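Local coordinates for type IV secretion system protein DotB (Yersinia pseudotuberculosis IP 31758, PDB 6GEF) that probably hydrolyses ATP to power a type IVb secretion system, as a six-subunit P-loop ATPase of the GSP E family, at residues E168-M173 against I198-E203; V180-A183 against G189-T192; R299-S302 against V308-A311; A312-V317 against Q352-S357; E341-T346 against R368-F373. All blocks are in the same frame, centred on the assembly; numbering follows the deposited sequence.

Contact 1: residues E168-M173 against I198-E203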
# COMPACT_ATOMS: atom_id res chain seq x y z
N GLU A 168 -42.86 32.87 13.37
CA GLU A 168 -42.03 33.40 14.45
C GLU A 168 -40.81 32.51 14.73
O GLU A 168 -39.70 33.01 14.89
CB GLU A 168 -42.87 33.57 15.72
CG GLU A 168 -42.19 34.38 16.81
CD GLU A 168 -43.14 34.96 17.82
OE1 GLU A 168 -44.33 35.16 17.47
OE2 GLU A 168 -42.68 35.26 18.94
N LEU A 169 -41.02 31.21 14.75
CA LEU A 169 -39.93 30.30 15.08
C LEU A 169 -38.91 30.20 13.97
O LEU A 169 -37.69 30.22 14.22
CB LEU A 169 -40.48 28.90 15.44
CG LEU A 169 -39.46 27.87 15.85
CD1 LEU A 169 -38.50 28.41 16.92
CD2 LEU A 169 -40.18 26.61 16.37
N VAL A 170 -39.37 30.09 12.72
CA VAL A 170 -38.44 29.92 11.60
C VAL A 170 -37.65 31.20 11.33
O VAL A 170 -36.52 31.14 10.86
CB VAL A 170 -39.18 29.43 10.34
CG1 VAL A 170 -40.07 28.26 10.67
CG2 VAL A 170 -39.97 30.55 9.72
N ASN A 171 -38.23 32.36 11.66
CA ASN A 171 -37.45 33.59 11.70
C ASN A 171 -36.22 33.44 12.60
O ASN A 171 -35.13 33.90 12.25
CB ASN A 171 -38.32 34.75 12.16
CG ASN A 171 -39.34 35.16 11.10
OD1 ASN A 171 -39.17 34.90 9.91
ND2 ASN A 171 -40.42 35.79 11.55
N GLN A 172 -36.39 32.80 13.75
CA GLN A 172 -35.24 32.46 14.58
C GLN A 172 -34.26 31.56 13.84
O GLN A 172 -33.04 31.65 14.00
CB GLN A 172 -35.67 31.81 15.88
CG GLN A 172 -36.58 32.67 16.75
CD GLN A 172 -36.90 32.00 18.08
OE1 GLN A 172 -36.11 31.27 18.64
NE2 GLN A 172 -38.08 32.27 18.60
N MET A 173 -34.79 30.69 12.98
CA MET A 173 -33.97 29.69 12.28
C MET A 173 -33.37 30.22 10.96
O MET A 173 -32.76 29.47 10.24
CB MET A 173 -34.80 28.44 12.01
CG MET A 173 -35.20 27.69 13.26
SD MET A 173 -36.08 26.16 12.93
CE MET A 173 -34.73 25.15 12.27
N ILE A 198 -36.73 26.59 3.75
CA ILE A 198 -36.13 27.18 2.57
C ILE A 198 -37.20 27.81 1.65
O ILE A 198 -36.97 28.87 1.07
CB ILE A 198 -35.27 26.15 1.82
CG1 ILE A 198 -34.02 25.83 2.63
CG2 ILE A 198 -34.88 26.65 0.44
CD1 ILE A 198 -33.12 24.75 2.07
N ARG A 199 -38.35 27.16 1.50
CA ARG A 199 -39.43 27.72 0.74
C ARG A 199 -39.92 29.00 1.40
O ARG A 199 -40.21 30.02 0.73
CB ARG A 199 -40.56 26.72 0.56
CG ARG A 199 -41.66 26.79 1.59
CD ARG A 199 -42.93 26.18 1.09
NE ARG A 199 -43.64 27.05 0.13
CZ ARG A 199 -44.90 26.86 -0.25
NH1 ARG A 199 -45.60 25.83 0.20
NH2 ARG A 199 -45.48 27.71 -1.07
N TYR A 200 -40.11 28.99 2.72
CA TYR A 200 -40.38 30.21 3.47
C TYR A 200 -39.35 31.29 3.16
O TYR A 200 -39.70 32.43 2.86
CB TYR A 200 -40.42 29.92 4.97
CG TYR A 200 -40.61 31.15 5.82
CD1 TYR A 200 -41.85 31.81 5.88
CD2 TYR A 200 -39.57 31.64 6.61
CE1 TYR A 200 -42.01 32.93 6.65
CE2 TYR A 200 -39.71 32.77 7.37
CZ TYR A 200 -40.95 33.41 7.41
OH TYR A 200 -41.14 34.51 8.22
N ILE A 201 -38.07 30.92 3.19
CA ILE A 201 -37.01 31.89 2.95
C ILE A 201 -37.17 32.52 1.58
O ILE A 201 -37.16 33.76 1.45
CB ILE A 201 -35.62 31.23 3.12
CG1 ILE A 201 -35.24 31.16 4.59
CG2 ILE A 201 -34.56 32.00 2.34
CD1 ILE A 201 -33.88 30.54 4.84
N MET A 202 -37.33 31.71 0.55
CA MET A 202 -37.47 32.22 -0.81
C MET A 202 -38.72 33.10 -0.95
O MET A 202 -38.67 34.14 -1.59
CB MET A 202 -37.52 31.08 -1.81
CG MET A 202 -36.28 30.25 -1.90
SD MET A 202 -36.44 28.85 -3.03
CE MET A 202 -36.32 29.73 -4.60
N GLU A 203 -39.80 32.71 -0.30
CA GLU A 203 -41.09 33.35 -0.55
C GLU A 203 -41.27 34.65 0.25
O GLU A 203 -41.91 35.57 -0.22
CB GLU A 203 -42.24 32.39 -0.25
CG GLU A 203 -42.41 31.29 -1.27
CD GLU A 203 -43.48 30.29 -0.88
OE1 GLU A 203 -43.95 29.54 -1.76
OE2 GLU A 203 -43.86 30.26 0.33
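Tyr-200 reaches from helix 187-203 to Val-170 and Asn-171 on helix 167-172, joining two helices of the P-loop ATPase fold; helix 187-203 is the one that follows the presumed nucleotide-binding loop. The ring is engaged in two ways. Val-170 sends its CG2 methyl over one face, 3.2 Å from Tyr-200 CE2, towards the half of the ring that carries CD2 and CE2. At the rim, in the plane of the ring, sits the amide oxygen of Asn-171, and the phenol gives its hydrogen to it: Tyr-200 OH to Asn-171 OD1 measures 2.6 Å. That oxygen is approached at 123° from its C=O bond, with the donor tilted 24° out of the carbonyl plane. The tyrosine's first torsion, near 177°, sets CG opposite the backbone N and carries the hydroxyl across to the other helix. One methyl and one amide thus probably restrict how the ring can turn, and the asparagine, although at the surface, has its carbonyl committed.

Moving outward, Leu-160 of helix 160-163 touches both Val-170 and Tyr-200, so the apolar part of the contact is shared by a third helix. The backbones stay well apart, Val-170 CA and Tyr-200 CA being 8.4 Å from each other; the side chains do the bridging. Beside the tyrosine, one turn of helix 187-203 is spanned by a salt bridge from Arg-199 to Glu-203, and Arg-199 NH1 makes a further weak hydrogen bond to Pro-157 O.

Contact 2: residues V180-A183 against G189-T192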
# COMPACT_ATOMS: atom_id res chain seq x y z
N VAL A 180 -27.45 26.69 11.45
CA VAL A 180 -28.70 26.17 11.96
C VAL A 180 -28.71 24.66 11.77
O VAL A 180 -28.50 24.17 10.65
CB VAL A 180 -29.89 26.81 11.23
CG1 VAL A 180 -31.22 26.32 11.81
CG2 VAL A 180 -29.81 28.33 11.32
N MET A 181 -28.95 23.93 12.85
CA MET A 181 -28.92 22.48 12.85
C MET A 181 -30.30 21.98 13.29
O MET A 181 -30.83 22.43 14.32
CB MET A 181 -27.86 21.94 13.80
CG MET A 181 -26.46 22.43 13.46
SD MET A 181 -25.28 22.45 14.85
CE MET A 181 -25.20 20.75 15.23
N VAL A 182 -30.87 21.03 12.54
CA VAL A 182 -32.00 20.26 12.96
C VAL A 182 -31.52 18.82 13.15
O VAL A 182 -30.97 18.21 12.25
CB VAL A 182 -33.18 20.32 11.97
CG1 VAL A 182 -33.41 21.77 11.54
CG2 VAL A 182 -32.93 19.46 10.78
N ALA A 183 -31.75 18.26 14.33
CA ALA A 183 -31.31 16.95 14.72
C ALA A 183 -32.48 15.98 14.73
O ALA A 183 -33.65 16.35 14.67
CB ALA A 183 -30.65 16.99 16.09
N GLY A 189 -37.38 13.43 8.53
CA GLY A 189 -37.97 14.62 9.11
C GLY A 189 -37.16 15.89 8.86
O GLY A 189 -37.73 16.95 8.66
N LYS A 190 -35.84 15.78 8.91
CA LYS A 190 -34.98 16.90 8.63
C LYS A 190 -35.21 17.47 7.23
O LYS A 190 -35.34 18.69 7.07
CB LYS A 190 -33.50 16.51 8.80
CG LYS A 190 -33.27 15.22 9.56
CD LYS A 190 -32.47 15.43 10.82
CE LYS A 190 -31.58 14.23 11.09
NZ LYS A 190 -30.33 14.27 10.28
N SER A 191 -35.29 16.60 6.24
CA SER A 191 -35.50 17.05 4.87
C SER A 191 -36.73 17.97 4.79
O SER A 191 -36.67 19.02 4.15
CB SER A 191 -35.70 15.84 3.93
OG SER A 191 -35.00 14.70 4.46
N THR A 192 -37.83 17.59 5.43
CA THR A 192 -39.05 18.34 5.28
C THR A 192 -38.97 19.64 6.06
O THR A 192 -39.44 20.71 5.58
CB THR A 192 -40.27 17.50 5.73
OG1 THR A 192 -40.30 17.43 7.14
CG2 THR A 192 -40.17 16.11 5.15
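Turns at chi2 (-119°), which places CD, and at chi3 (-146°), which places CE, keep the Lys-190 side chain from running straight out of its helix and lay these carbons against Val-182 and Ala-183. The valine contributes the branch CG2, which lies between its own backbone N and carbonyl carbon and comes within 3.6 Å of Lys-190 CB. Past that point the valine and the lysine run by one another in opposing senses, and the lysine meets backbone instead: Lys-190 CD is 3.5 Å from Val-182 O and 3.9 Å from Ala-183 C, with CE slightly farther from the same two atoms. Ala-183 turns its methyl away, so it offers main chain alone.

Strand, loop and helix in this order match the P-loop, or Walker A, pattern, in which Gly-189, Lys-190 and Ser-191 lie in the first turns of helix 187-203. Thr-192 OG1 donates to Gly-189 O at 3.0 Å, tying that part of the helix back on itself, while Ser-191 OG is bonded to Ser-188 O. Strand 179-183 is held between 284-288 and 320-330, and Thr-287 touches both Val-182 and Lys-190.

Across the contact the packing is of carbon against carbon and carbon against main chain. The strand therefore supports the aliphatic stem of the lysine, which is consistent with its ammonium group being kept for the phosphates of a nucleotide, as in other P-loop ATPases.

Contact 3: residues R299-S302 against V308-A311; sequences RLIS and VRGA
Arg-309 starts with its CB pointing toward Ile-301 and Ser-302 of helix 293-302, which receive the side chain. The chain then runs almost straight: CG is set opposite the backbone N (chi1 174°) and touches Ile-301 CG2 loosely, at 4.1 Å. CD comes closer, 3.7 Å from that same methyl, and here the two side chains cross at about a right angle. At chi3 (-52°) the arginine bends, and the bend takes the guanidinium off the isoleucine side chain and over the main chain. NE of Arg-309 is 3.5 Å from Ile-301 O, which stands oblique to the flat group, and Ser-302 CA lies over one of its faces. At the tip, NH2 of Arg-309 is 3.5 Å from Ser-302 O, but its clear hydrogen bond goes to Phe-304 O, in the short connection between the two helices.

Helices 293-302 and 306-319 are consecutive in the chain, with Ile-301 also packing on Ile-313 one turn further on. On the serine, the hydroxyl folds back and its OG donates to Arg-299 O. This region lies close to the subunit boundary: Arg-299 forms a salt bridge with Asp-315 of the second subunit, and Ser-302 packs on Tyr-314 of that subunit.

The positive guanidinium thus lies among main-chain carbonyl oxygens, bonded to that of Phe-304, a setting that would probably be electrostatically favourable, while CG and CD of the same arginine pack on Ile-301 CG2.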
# COMPACT_ATOMS: atom_id res chain seq x y z
N ARG A 299 -22.27 15.09 20.50
CA ARG A 299 -21.88 14.28 19.38
C ARG A 299 -20.87 15.02 18.51
O ARG A 299 -19.86 14.45 18.07
CB ARG A 299 -23.13 13.88 18.56
CG ARG A 299 -22.81 13.27 17.18
CD ARG A 299 -23.47 11.92 17.02
NE ARG A 299 -22.87 11.14 15.97
CZ ARG A 299 -23.14 11.22 14.68
NH1 ARG A 299 -24.03 12.14 14.24
NH2 ARG A 299 -22.51 10.42 13.81
N LEU A 300 -21.15 16.27 18.19
CA LEU A 300 -20.21 17.06 17.41
C LEU A 300 -18.90 17.21 18.14
O LEU A 300 -17.82 17.12 17.53
CB LEU A 300 -20.81 18.43 17.07
CG LEU A 300 -22.09 18.45 16.23
CD1 LEU A 300 -22.49 19.88 16.00
CD2 LEU A 300 -21.88 17.63 14.97
N ILE A 301 -18.94 17.46 19.45
CA ILE A 301 -17.71 17.62 20.22
C ILE A 301 -16.88 16.35 20.21
O ILE A 301 -15.65 16.41 20.19
CB ILE A 301 -18.04 18.10 21.65
CG1 ILE A 301 -18.38 19.60 21.64
CG2 ILE A 301 -16.92 17.79 22.64
CD1 ILE A 301 -19.08 20.03 22.91
N SER A 302 -17.54 15.19 20.24
CA SER A 302 -16.83 13.92 20.34
C SER A 302 -15.84 13.74 19.17
O SER A 302 -14.81 13.11 19.33
CB SER A 302 -17.80 12.77 20.42
OG SER A 302 -18.52 12.61 19.20
N VAL A 308 -7.40 19.28 20.15
CA VAL A 308 -8.13 20.24 19.33
C VAL A 308 -9.50 20.62 19.92
O VAL A 308 -10.15 21.52 19.43
CB VAL A 308 -8.32 19.70 17.88
CG1 VAL A 308 -9.06 20.68 17.00
CG2 VAL A 308 -6.99 19.31 17.26
N ARG A 309 -9.90 19.96 21.02
CA ARG A 309 -11.30 19.97 21.41
C ARG A 309 -11.73 21.29 22.03
O ARG A 309 -12.90 21.65 21.99
CB ARG A 309 -11.60 18.83 22.39
CG ARG A 309 -13.00 18.87 22.95
CD ARG A 309 -13.37 17.52 23.59
NE ARG A 309 -13.13 16.42 22.68
CZ ARG A 309 -13.28 15.15 23.00
NH1 ARG A 309 -13.67 14.81 24.22
NH2 ARG A 309 -13.06 14.17 22.12
N GLY A 310 -10.80 22.04 22.63
CA GLY A 310 -11.07 23.40 23.06
C GLY A 310 -11.40 24.34 21.92
O GLY A 310 -12.45 24.97 21.90
N ALA A 311 -10.49 24.43 20.97
CA ALA A 311 -10.74 25.20 19.74
C ALA A 311 -12.05 24.76 19.11
O ALA A 311 -12.85 25.60 18.68
CB ALA A 311 -9.58 25.02 18.78

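Contact 4: residues A312-V317 against Q352-S357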
# COMPACT_ATOMS: atom_id res chain seq x y z
N ALA A 312 -12.28 23.45 19.02
CA ALA A 312 -13.49 22.96 18.38
C ALA A 312 -14.72 23.38 19.15
O ALA A 312 -15.78 23.67 18.55
CB ALA A 312 -13.43 21.44 18.21
N ILE A 313 -14.66 23.38 20.47
CA ILE A 313 -15.79 23.83 21.27
C ILE A 313 -16.04 25.31 21.07
O ILE A 313 -17.19 25.74 20.95
CB ILE A 313 -15.57 23.46 22.77
CG1 ILE A 313 -15.70 21.95 22.95
CG2 ILE A 313 -16.57 24.14 23.65
CD1 ILE A 313 -15.36 21.47 24.31
N TYR A 314 -15.00 26.11 21.08
CA TYR A 314 -15.15 27.56 20.87
C TYR A 314 -15.78 27.84 19.50
O TYR A 314 -16.81 28.52 19.41
CB TYR A 314 -13.81 28.26 21.00
CG TYR A 314 -13.90 29.76 20.80
CD1 TYR A 314 -13.99 30.32 19.54
CD2 TYR A 314 -13.85 30.62 21.89
CE1 TYR A 314 -14.06 31.68 19.37
CE2 TYR A 314 -13.93 31.98 21.74
CZ TYR A 314 -14.04 32.51 20.46
OH TYR A 314 -14.10 33.88 20.26
N ASP A 315 -15.19 27.31 18.44
CA ASP A 315 -15.78 27.46 17.12
C ASP A 315 -17.24 26.98 17.10
O ASP A 315 -18.10 27.64 16.53
CB ASP A 315 -14.95 26.69 16.07
CG ASP A 315 -13.86 27.54 15.46
OD1 ASP A 315 -14.02 28.77 15.41
OD2 ASP A 315 -12.84 27.02 15.03
N LEU A 316 -17.50 25.84 17.71
CA LEU A 316 -18.86 25.27 17.66
C LEU A 316 -19.87 26.15 18.36
O LEU A 316 -20.98 26.32 17.87
CB LEU A 316 -18.84 23.86 18.24
CG LEU A 316 -20.15 23.11 18.22
CD1 LEU A 316 -21.11 23.78 19.14
CD2 LEU A 316 -20.69 23.02 16.82
N VAL A 317 -19.50 26.72 19.50
CA VAL A 317 -20.42 27.61 20.22
C VAL A 317 -20.60 28.91 19.44
O VAL A 317 -21.71 29.43 19.34
CB VAL A 317 -19.93 27.85 21.65
CG1 VAL A 317 -20.78 28.88 22.34
CG2 VAL A 317 -19.95 26.55 22.44
N GLN A 352 -22.67 32.40 27.85
CA GLN A 352 -22.87 31.47 28.95
C GLN A 352 -22.13 30.15 28.72
O GLN A 352 -21.52 29.60 29.64
CB GLN A 352 -24.36 31.21 29.19
CG GLN A 352 -24.64 30.34 30.41
CD GLN A 352 -23.81 30.72 31.64
OE1 GLN A 352 -22.64 31.06 31.56
NE2 GLN A 352 -24.45 30.76 32.78
N LEU A 353 -22.17 29.66 27.48
CA LEU A 353 -21.54 28.38 27.18
C LEU A 353 -20.03 28.49 27.22
O LEU A 353 -19.34 27.59 27.73
CB LEU A 353 -22.03 27.84 25.83
CG LEU A 353 -23.38 27.16 25.82
CD1 LEU A 353 -23.86 26.97 24.38
CD2 LEU A 353 -23.28 25.83 26.56
N LEU A 354 -19.48 29.57 26.65
CA LEU A 354 -18.04 29.81 26.73
C LEU A 354 -17.55 29.99 28.20
O LEU A 354 -16.52 29.48 28.58
CB LEU A 354 -17.64 31.02 25.93
CG LEU A 354 -17.90 30.97 24.43
CD1 LEU A 354 -17.81 32.39 23.82
CD2 LEU A 354 -16.90 29.99 23.80
N SER A 355 -18.41 30.58 29.02
CA SER A 355 -17.91 31.24 30.24
C SER A 355 -17.61 30.28 31.39
O SER A 355 -16.54 30.34 31.97
CB SER A 355 -18.91 32.30 30.73
OG SER A 355 -19.37 33.12 29.67
N LEU A 356 -18.48 29.30 31.56
CA LEU A 356 -18.21 28.19 32.49
C LEU A 356 -16.86 27.57 32.22
O LEU A 356 -16.10 28.04 31.34
CB LEU A 356 -19.32 27.14 32.35
CG LEU A 356 -20.66 27.52 33.05
CD1 LEU A 356 -21.40 26.28 33.57
CD2 LEU A 356 -20.56 28.53 34.22
N SER A 357 -16.48 26.56 32.97
CA SER A 357 -15.27 25.78 32.69
C SER A 357 -15.30 25.24 31.24
O SER A 357 -14.33 25.34 30.50
CB SER A 357 -15.10 24.65 33.68
OG SER A 357 -14.13 23.73 33.26
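Val-317 N bonds to Ile-313 O at 2.9 Å, a regular bond of helix 306-319 that fixes the turn from which Val-317 meets Leu-353 and Leu-354. Across the contact itself everything is apolar. Val-317 CG1 lies opposite the backbone N (chi1 173°) and points into the other helix, where it is 3.9 Å from Leu-353 CB and 4.1 Å from Leu-354 CG. Its second methyl, CG2, lies a little farther from Leu-353 CB. So the valine fits between two successive leucines of helix 347-355, crossing the first obliquely and running past the second in the opposite sense.

Tyr-314, one turn earlier, meets the CD2 branch of Leu-354: CD2 of the leucine is 3.7 Å from CD2 of the tyrosine and slightly farther from CE2, so these two ring carbons are touched while the hydroxyl extends beyond. There Tyr-314 OH makes a weak hydrogen bond to His-393 ND1 of the third subunit, and that histidine packs on Leu-354 too. In the other direction, Leu-353 continues into the core through Leu-369 of helix 362-372.

The result is a helix pair inside one subunit that also forms part of a subunit interface. Cohesion between the two segments rests on burying methyl groups and ring carbons of Tyr-314, whereas Tyr-314 OH and the carboxylate of Asp-315, in a salt bridge with Arg-397 of the third subunit, turn to another chain.

Contact 5: residues E341-T346 against R368-F373; sequences EYLNFT and RLVDEF
An edge strand of the mixed ATPase sheet, 336-344, is covered here by helix 362-372, and the meeting point is Leu-343 against Val-370. Strand and helix segments run nearly perpendicular, 93° between their directions, with axes 8.2 Å apart. Leu-343 makes most of the contact: its first torsion (chi1 -170°) sets CG opposite the backbone N and directs it toward the helix, and CD1 does the touching. That methyl is 3.2 Å from Val-370 CG1 and 3.7 Å from Leu-369 CB, and it also approaches the peptide joining the two helical residues. Closer to the strand, Leu-343 CB is 3.8 Å from Val-370 CG1, so this valine methyl meets both the base and the CD1 tip of the leucine. The two side chains cross at about a right angle.

Two residues back on the strand, and therefore on the same side of it, Glu-341 stretches out beside the other branch of Val-370. This carboxylate is buried, and weak hydrogen bonds from Cys-293 N to OE1 and from Phe-377 N to OE2 satisfy it. Ile-349 of helix 347-355 also touches Leu-343 and Leu-369.

Beyond the strand the chain turns sharply at Phe-345, an inverse gamma turn sealed by Thr-346 N bonding to Asn-344 O at 3.0 Å. Beside the valine, Glu-341 OE1 comes to 4.1 Å from Val-370 CG2.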
# COMPACT_ATOMS: atom_id res chain seq x y z
N GLU A 341 -38.00 19.98 19.94
CA GLU A 341 -37.27 20.79 20.91
C GLU A 341 -36.19 21.59 20.22
O GLU A 341 -35.51 21.08 19.35
CB GLU A 341 -36.65 19.90 22.01
CG GLU A 341 -35.43 20.47 22.65
CD GLU A 341 -34.82 19.56 23.67
OE1 GLU A 341 -33.58 19.34 23.63
OE2 GLU A 341 -35.55 19.05 24.53
N TYR A 342 -36.03 22.85 20.62
CA TYR A 342 -35.12 23.77 19.97
C TYR A 342 -34.54 24.73 20.99
O TYR A 342 -35.18 25.05 21.98
CB TYR A 342 -35.83 24.55 18.86
CG TYR A 342 -37.04 25.30 19.32
CD1 TYR A 342 -36.92 26.58 19.90
CD2 TYR A 342 -38.32 24.77 19.19
CE1 TYR A 342 -38.03 27.27 20.32
CE2 TYR A 342 -39.44 25.46 19.62
CZ TYR A 342 -39.28 26.71 20.18
OH TYR A 342 -40.39 27.41 20.59
N LEU A 343 -33.32 25.18 20.75
CA LEU A 343 -32.73 26.32 21.45
C LEU A 343 -32.13 27.28 20.45
O LEU A 343 -31.45 26.86 19.49
CB LEU A 343 -31.62 25.84 22.39
CG LEU A 343 -31.09 26.88 23.36
CD1 LEU A 343 -30.37 26.23 24.54
CD2 LEU A 343 -30.20 27.84 22.67
N ASN A 344 -32.40 28.57 20.64
CA ASN A 344 -31.85 29.62 19.79
C ASN A 344 -30.57 30.16 20.45
O ASN A 344 -30.64 30.67 21.56
CB ASN A 344 -32.88 30.73 19.58
CG ASN A 344 -32.37 31.86 18.73
OD1 ASN A 344 -31.19 31.95 18.45
ND2 ASN A 344 -33.24 32.76 18.36
N PHE A 345 -29.47 30.12 19.72
CA PHE A 345 -28.17 30.53 20.25
C PHE A 345 -28.02 32.05 20.10
O PHE A 345 -27.42 32.57 19.18
CB PHE A 345 -27.03 29.79 19.55
CG PHE A 345 -26.77 28.42 20.11
CD1 PHE A 345 -27.78 27.49 20.29
CD2 PHE A 345 -25.48 28.06 20.44
CE1 PHE A 345 -27.49 26.26 20.85
CE2 PHE A 345 -25.19 26.80 20.97
CZ PHE A 345 -26.20 25.90 21.16
N THR A 346 -28.61 32.75 21.05
CA THR A 346 -28.39 34.18 21.19
C THR A 346 -27.01 34.45 21.78
O THR A 346 -26.37 33.58 22.38
CB THR A 346 -29.46 34.82 22.07
OG1 THR A 346 -29.53 34.12 23.32
CG2 THR A 346 -30.82 34.74 21.40
N ARG A 368 -29.58 22.25 30.43
CA ARG A 368 -30.02 23.37 31.27
C ARG A 368 -30.53 24.55 30.43
O ARG A 368 -31.63 25.03 30.63
CB ARG A 368 -28.85 23.82 32.16
CG ARG A 368 -29.28 24.19 33.58
CD ARG A 368 -28.48 25.35 34.10
NE ARG A 368 -28.51 26.51 33.21
CZ ARG A 368 -27.62 27.49 33.18
NH1 ARG A 368 -26.60 27.48 34.04
NH2 ARG A 368 -27.74 28.48 32.32
N LEU A 369 -29.74 24.98 29.46
CA LEU A 369 -30.07 26.21 28.74
C LEU A 369 -31.31 26.04 27.87
O LEU A 369 -32.04 27.02 27.66
CB LEU A 369 -28.85 26.67 27.91
CG LEU A 369 -27.82 27.52 28.63
CD1 LEU A 369 -26.42 27.30 28.08
CD2 LEU A 369 -28.20 28.98 28.54
N VAL A 370 -31.53 24.86 27.33
CA VAL A 370 -32.78 24.59 26.62
C VAL A 370 -33.93 24.58 27.60
O VAL A 370 -35.03 25.10 27.30
CB VAL A 370 -32.70 23.29 25.80
CG1 VAL A 370 -31.36 23.19 25.08
CG2 VAL A 370 -32.92 22.09 26.66
N ASP A 371 -33.75 23.99 28.78
CA ASP A 371 -34.74 24.09 29.85
C ASP A 371 -35.14 25.55 30.14
O ASP A 371 -36.32 25.89 30.10
CB ASP A 371 -34.21 23.45 31.12
CG ASP A 371 -34.02 21.96 31.01
OD1 ASP A 371 -34.40 21.36 29.97
OD2 ASP A 371 -33.52 21.37 31.98
N GLU A 372 -34.15 26.42 30.23
CA GLU A 372 -34.40 27.79 30.71
C GLU A 372 -34.94 28.68 29.60
O GLU A 372 -35.92 29.39 29.80
CB GLU A 372 -33.12 28.40 31.31
CG GLU A 372 -32.76 27.82 32.68
CD GLU A 372 -31.47 28.38 33.20
OE1 GLU A 372 -30.63 27.60 33.71
OE2 GLU A 372 -31.28 29.61 33.09
N PHE A 373 -34.30 28.63 28.43
CA PHE A 373 -34.60 29.56 27.34
C PHE A 373 -35.14 28.93 26.08
O PHE A 373 -35.81 29.60 25.32
CB PHE A 373 -33.38 30.42 27.00
CG PHE A 373 -32.97 31.35 28.09
CD1 PHE A 373 -32.17 30.94 29.15
CD2 PHE A 373 -33.38 32.68 28.04
CE1 PHE A 373 -31.80 31.83 30.14
CE2 PHE A 373 -33.01 33.58 29.05
CZ PHE A 373 -32.21 33.15 30.09

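How the contacts relate
Contacts 1 and 2 share helix 187-203 and lie 13 Å apart, centre to centre; contact 2 falls within the chain span of contact 1, and Met-173 packs on Val-180 and Val-182. Contact 3 follows, then contacts 4 and 5, whose segments alternate along the chain. Contacts 3 and 4 share helix 306-319, with centres 10 Å apart, and both touch the third subunit. Leu-353 joins contact 4 to Phe-345 and Leu-369 of contact 5, while Gln-172 probably bonds to Asn-344, linking contact 5 back to contact 1. Strands 179-183 and 336-344 put contacts 2 and 5 on one sheet, and Met-181 packing on Leu-300 connects the presumed nucleotide-binding region to helices that meet other subunits.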